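Local structure of urea carboxylase (Thermus thermophilus, 3OEP) at residues P412-L425 against L480-T492. The protein is of unknown function but is a homologue of KipI and KipA, and not an allophanate hydrolase as once supposed. Sequence-based numbering, arbitrary orientation.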
loop_
_atom_site.group_PDB
_atom_site.type_symbol
_atom_site.label_atom_id
_atom_site.label_comp_id
_atom_site.label_asym_id
_atom_site.label_seq_id
_atom_site.Cartn_x
_atom_site.Cartn_y
_atom_site.Cartn_z
ATOM N N PRO A 412 13.451 -5.441 24.379
ATOM C CA PRO A 412 12.136 -4.986 23.941
ATOM C C PRO A 412 12.165 -3.709 23.099
ATOM O O PRO A 412 12.990 -2.811 23.326
ATOM C CB PRO A 412 11.389 -4.741 25.255
ATOM C CG PRO A 412 12.448 -4.500 26.259
ATOM C CD PRO A 412 13.618 -5.330 25.838
ATOM N N PHE A 413 11.261 -3.658 22.129
ATOM C CA PHE A 413 10.956 -2.448 21.396
ATOM C C PHE A 413 9.597 -1.944 21.869
ATOM O O PHE A 413 8.867 -2.651 22.572
ATOM C CB PHE A 413 10.942 -2.719 19.891
ATOM C CG PHE A 413 12.308 -2.931 19.308
ATOM C CD1 PHE A 413 12.981 -4.133 19.495
ATOM C CD2 PHE A 413 12.931 -1.922 18.595
ATOM C CE1 PHE A 413 14.254 -4.321 18.963
ATOM C CE2 PHE A 413 14.202 -2.104 18.065
ATOM C CZ PHE A 413 14.864 -3.307 18.252
ATOM N N ARG A 414 9.278 -0.715 21.494
ATOM C CA ARG A 414 8.030 -0.077 21.874
ATOM C C ARG A 414 7.456 0.606 20.638
ATOM O O ARG A 414 8.195 1.223 19.874
ATOM C CB ARG A 414 8.306 0.953 22.976
ATOM C CG ARG A 414 7.077 1.498 23.670
ATOM C CD ARG A 414 7.469 2.331 24.892
ATOM N NE ARG A 414 8.116 3.596 24.522
ATOM C CZ ARG A 414 9.419 3.865 24.610
ATOM N NH1 ARG A 414 9.857 5.059 24.236
ATOM N NH2 ARG A 414 10.291 2.971 25.067
ATOM N N VAL A 415 6.145 0.494 20.434
ATOM C CA VAL A 415 5.508 1.115 19.274
ATOM C C VAL A 415 5.470 2.635 19.469
ATOM O O VAL A 415 4.993 3.118 20.488
ATOM C CB VAL A 415 4.070 0.605 19.072
ATOM C CG1 VAL A 415 3.367 1.379 17.947
ATOM C CG2 VAL A 415 4.066 -0.895 18.773
ATOM N N ALA A 416 5.997 3.376 18.500
ATOM C CA ALA A 416 5.946 4.840 18.518
ATOM C C ALA A 416 4.697 5.343 17.803
ATOM O O ALA A 416 4.011 6.249 18.284
ATOM C CB ALA A 416 7.189 5.419 17.868
ATOM N N ARG A 417 4.425 4.749 16.644
ATOM C CA ARG A 417 3.288 5.100 15.804
ATOM C C ARG A 417 2.877 3.866 15.014
ATOM O O ARG A 417 3.722 3.034 14.673
ATOM C CB ARG A 417 3.665 6.234 14.847
ATOM N N ALA A 418 1.582 3.739 14.740
ATOM C CA ALA A 418 1.058 2.582 14.021
ATOM C C ALA A 418 -0.108 2.990 13.143
ATOM O O ALA A 418 -1.056 3.618 13.617
ATOM C CB ALA A 418 0.611 1.506 14.990
ATOM N N ASP A 419 -0.047 2.613 11.871
ATOM C CA ASP A 419 -1.181 2.802 10.978
ATOM C C ASP A 419 -1.195 1.685 9.938
ATOM O O ASP A 419 -0.537 0.660 10.130
ATOM C CB ASP A 419 -1.166 4.215 10.374
ATOM C CG ASP A 419 0.060 4.503 9.526
ATOM O OD1 ASP A 419 0.782 3.570 9.109
ATOM O OD2 ASP A 419 0.292 5.701 9.255
ATOM N N ARG A 420 -1.956 1.855 8.867
ATOM C CA ARG A 420 -2.067 0.800 7.850
ATOM C C ARG A 420 -0.810 0.668 6.993
ATOM O O ARG A 420 -0.612 -0.359 6.347
ATOM C CB ARG A 420 -3.278 1.035 6.955
ATOM C CG ARG A 420 -4.618 0.892 7.672
ATOM C CD ARG A 420 -5.783 1.290 6.776
ATOM N NE ARG A 420 -5.714 0.600 5.489
ATOM C CZ ARG A 420 -6.180 -0.625 5.243
ATOM N NH1 ARG A 420 -6.810 -1.335 6.177
ATOM N NH2 ARG A 420 -6.026 -1.144 4.034
ATOM N N VAL A 421 0.019 1.708 6.963
ATOM C CA VAL A 421 1.265 1.665 6.199
ATOM C C VAL A 421 2.316 0.848 6.952
ATOM O O VAL A 421 3.017 0.018 6.368
ATOM C CB VAL A 421 1.799 3.084 5.898
ATOM C CG1 VAL A 421 3.169 3.016 5.239
ATOM C CG2 VAL A 421 0.817 3.851 5.017
ATOM N N GLY A 422 2.429 1.083 8.255
ATOM C CA GLY A 422 3.340 0.305 9.066
ATOM C C GLY A 422 3.385 0.697 10.524
ATOM O O GLY A 422 2.652 1.580 10.970
ATOM N N VAL A 423 4.272 0.033 11.258
ATOM C CA VAL A 423 4.425 0.235 12.690
ATOM C C VAL A 423 5.857 0.671 12.944
ATOM O O VAL A 423 6.797 -0.079 12.647
ATOM C CB VAL A 423 4.114 -1.067 13.466
ATOM C CG1 VAL A 423 4.221 -0.848 14.973
ATOM C CG2 VAL A 423 2.715 -1.568 13.105
ATOM N N GLU A 424 6.010 1.886 13.459
ATOM C CA GLU A 424 7.311 2.485 13.751
ATOM C C GLU A 424 7.758 2.135 15.170
ATOM O O GLU A 424 6.978 2.243 16.113
ATOM C CB GLU A 424 7.217 4.001 13.600
ATOM C CG GLU A 424 8.543 4.720 13.630
ATOM C CD GLU A 424 8.379 6.213 13.454
ATOM O OE1 GLU A 424 8.574 6.698 12.321
ATOM O OE2 GLU A 424 8.040 6.895 14.443
ATOM N N LEU A 425 9.016 1.727 15.317
ATOM C CA LEU A 425 9.504 1.181 16.581
ATOM C C LEU A 425 10.597 2.010 17.251
ATOM O O LEU A 425 11.476 2.568 16.587
ATOM C CB LEU A 425 10.035 -0.230 16.356
ATOM C CG LEU A 425 9.045 -1.259 15.810
ATOM C CD1 LEU A 425 9.730 -2.607 15.668
ATOM C CD2 LEU A 425 7.822 -1.357 16.708
ATOM N N LEU A 480 -0.040 -6.752 14.537
ATOM C CA LEU A 480 0.363 -5.402 14.149
ATOM C C LEU A 480 -0.794 -4.591 13.575
ATOM O O LEU A 480 -0.745 -3.355 13.566
ATOM C CB LEU A 480 1.544 -5.447 13.189
ATOM C CG LEU A 480 2.796 -6.054 13.825
ATOM C CD1 LEU A 480 3.945 -6.070 12.835
ATOM C CD2 LEU A 480 3.185 -5.299 15.115
ATOM N N GLY A 481 -1.837 -5.286 13.117
ATOM C CA GLY A 481 -3.112 -4.655 12.793
ATOM C C GLY A 481 -3.807 -4.060 14.011
ATOM O O GLY A 481 -4.745 -3.278 13.869
ATOM N N GLN A 482 -3.351 -4.433 15.209
ATOM C CA GLN A 482 -3.924 -3.950 16.462
ATOM C C GLN A 482 -2.903 -3.162 17.287
ATOM O O GLN A 482 -3.131 -2.894 18.469
ATOM C CB GLN A 482 -4.445 -5.136 17.270
ATOM C CG GLN A 482 -5.587 -5.884 16.580
ATOM C CD GLN A 482 -6.835 -5.037 16.428
ATOM O OE1 GLN A 482 -7.008 -4.027 17.119
ATOM N NE2 GLN A 482 -7.733 -5.461 15.541
ATOM N N ALA A 483 -1.801 -2.770 16.651
ATOM C CA ALA A 483 -0.744 -2.026 17.332
ATOM C C ALA A 483 -1.203 -0.606 17.655
ATOM O O ALA A 483 -1.976 -0.002 16.902
ATOM C CB ALA A 483 0.514 -1.984 16.470
ATOM N N ARG A 484 -0.738 -0.099 18.791
ATOM C CA ARG A 484 -0.925 1.295 19.167
ATOM C C ARG A 484 0.313 1.769 19.924
ATOM O O ARG A 484 1.074 0.946 20.437
ATOM C CB ARG A 484 -2.186 1.455 20.015
ATOM C CG ARG A 484 -2.283 0.530 21.205
ATOM C CD ARG A 484 -3.681 0.597 21.833
ATOM N NE ARG A 484 -3.978 1.918 22.394
ATOM C CZ ARG A 484 -5.189 2.346 22.749
ATOM N NH1 ARG A 484 -6.265 1.572 22.592
ATOM N NH2 ARG A 484 -5.331 3.568 23.260
ATOM N N PRO A 485 0.533 3.097 19.984
ATOM C CA PRO A 485 1.698 3.622 20.696
ATOM C C PRO A 485 1.827 3.074 22.113
ATOM O O PRO A 485 0.834 3.020 22.841
ATOM C CB PRO A 485 1.433 5.132 20.727
ATOM C CG PRO A 485 0.636 5.384 19.514
ATOM C CD PRO A 485 -0.262 4.179 19.375
ATOM N N GLY A 486 3.035 2.650 22.482
ATOM C CA GLY A 486 3.306 2.173 23.837
ATOM C C GLY A 486 3.296 0.667 24.008
ATOM O O GLY A 486 3.798 0.159 25.017
ATOM N N VAL A 487 2.736 -0.051 23.039
ATOM C CA VAL A 487 2.746 -1.517 23.086
ATOM C C VAL A 487 4.181 -2.025 23.013
ATOM O O VAL A 487 4.975 -1.582 22.173
ATOM C CB VAL A 487 1.885 -2.146 21.969
ATOM C CG1 VAL A 487 2.058 -3.682 21.950
ATOM C CG2 VAL A 487 0.407 -1.768 22.167
ATOM N N GLU A 488 4.511 -2.950 23.911
ATOM C CA GLU A 488 5.839 -3.537 23.952
ATOM C C GLU A 488 5.921 -4.680 22.948
ATOM O O GLU A 488 4.989 -5.490 22.838
ATOM C CB GLU A 488 6.168 -4.022 25.364
ATOM C CG GLU A 488 6.312 -2.890 26.379
ATOM C CD GLU A 488 7.677 -2.209 26.336
ATOM O OE1 GLU A 488 8.702 -2.922 26.378
ATOM O OE2 GLU A 488 7.728 -0.959 26.288
ATOM N N ILE A 489 7.036 -4.721 22.221
ATOM C CA ILE A 489 7.278 -5.715 21.176
ATOM C C ILE A 489 8.520 -6.534 21.521
ATOM O O ILE A 489 9.568 -5.972 21.828
ATOM C CB ILE A 489 7.501 -5.041 19.803
ATOM C CG1 ILE A 489 6.345 -4.095 19.456
ATOM C CG2 ILE A 489 7.669 -6.096 18.709
ATOM C CD1 ILE A 489 4.990 -4.775 19.388
ATOM N N HIS A 490 8.390 -7.857 21.465
ATOM C CA HIS A 490 9.493 -8.778 21.689
ATOM C C HIS A 490 9.650 -9.614 20.424
ATOM O O HIS A 490 8.742 -10.365 20.058
ATOM C CB HIS A 490 9.185 -9.690 22.881
ATOM C CG HIS A 490 8.867 -8.951 24.143
ATOM N ND1 HIS A 490 9.838 -8.562 25.040
ATOM C CD2 HIS A 490 7.687 -8.532 24.659
ATOM C CE1 HIS A 490 9.271 -7.932 26.054
ATOM N NE2 HIS A 490 7.967 -7.901 25.847
ATOM N N PHE A 491 10.783 -9.462 19.746
ATOM C CA PHE A 491 11.074 -10.241 18.552
ATOM C C PHE A 491 11.776 -11.531 18.951
ATOM O O PHE A 491 12.654 -11.518 19.825
ATOM C CB PHE A 491 11.969 -9.465 17.590
ATOM C CG PHE A 491 11.289 -8.300 16.918
ATOM C CD1 PHE A 491 10.259 -8.512 16.015
ATOM C CD2 PHE A 491 11.709 -6.996 17.159
ATOM C CE1 PHE A 491 9.649 -7.446 15.375
ATOM C CE2 PHE A 491 11.101 -5.923 16.525
ATOM C CZ PHE A 491 10.075 -6.150 15.628
ATOM N N THR A 492 11.381 -12.628 18.301
ATOM C CA THR A 492 11.964 -13.942 18.566
ATOM C C THR A 492 12.183 -14.707 17.267
ATOM O O THR A 492 11.585 -14.398 16.245
ATOM C CB THR A 492 11.075 -14.787 19.500
ATOM O OG1 THR A 492 11.688 -16.066 19.712
ATOM C CG2 THR A 492 9.682 -14.987 18.903
HETATM O O HOH W 1 10.158 0.383 26.152
HETATM O O HOH W 2 -0.772 -0.719 12.700
#
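F413 and I489 form an antiparallel hydrogen-bonded pair, F413 N to I489 O at 2.9 Å and I489 N to F413 O at 2.8 Å, joining strand 413-418 to the C-terminal strand 488-492 in the carboxyltransferase A and B region, of the cyclophilin-like clan. R414 and E488 follow as the non-hydrogen-bonded pair; beyond them V415 N bonds V487 O and, at the type II turn R484-V487, G486 N bonds V415 O. On the face of R414, E488 bends at chi2 (-81°), bringing OE1 beside P412 CB and OE2 alongside the R414 CG and CD methylenes. The two charged groups do not touch; one water accepts from R414 NH2 and donates to E488 OE2, both at 2.8 Å. With an alanine at E488, that water would lose this acceptor and the R414 methylenes would probably be freer to move. On the buried face, the edge of F491 points at the face of F413 in an offset edge-to-face pair, planes at 67°. V415 CG2 packs on I489 CG1, while F491 and I489 reach on to L392 of strand 390-396. Farther along, A483 CB sits against A418 CB and V423 CG2. L425 CD1 meets the F491 ring in its plane, 3.6 Å from CZ.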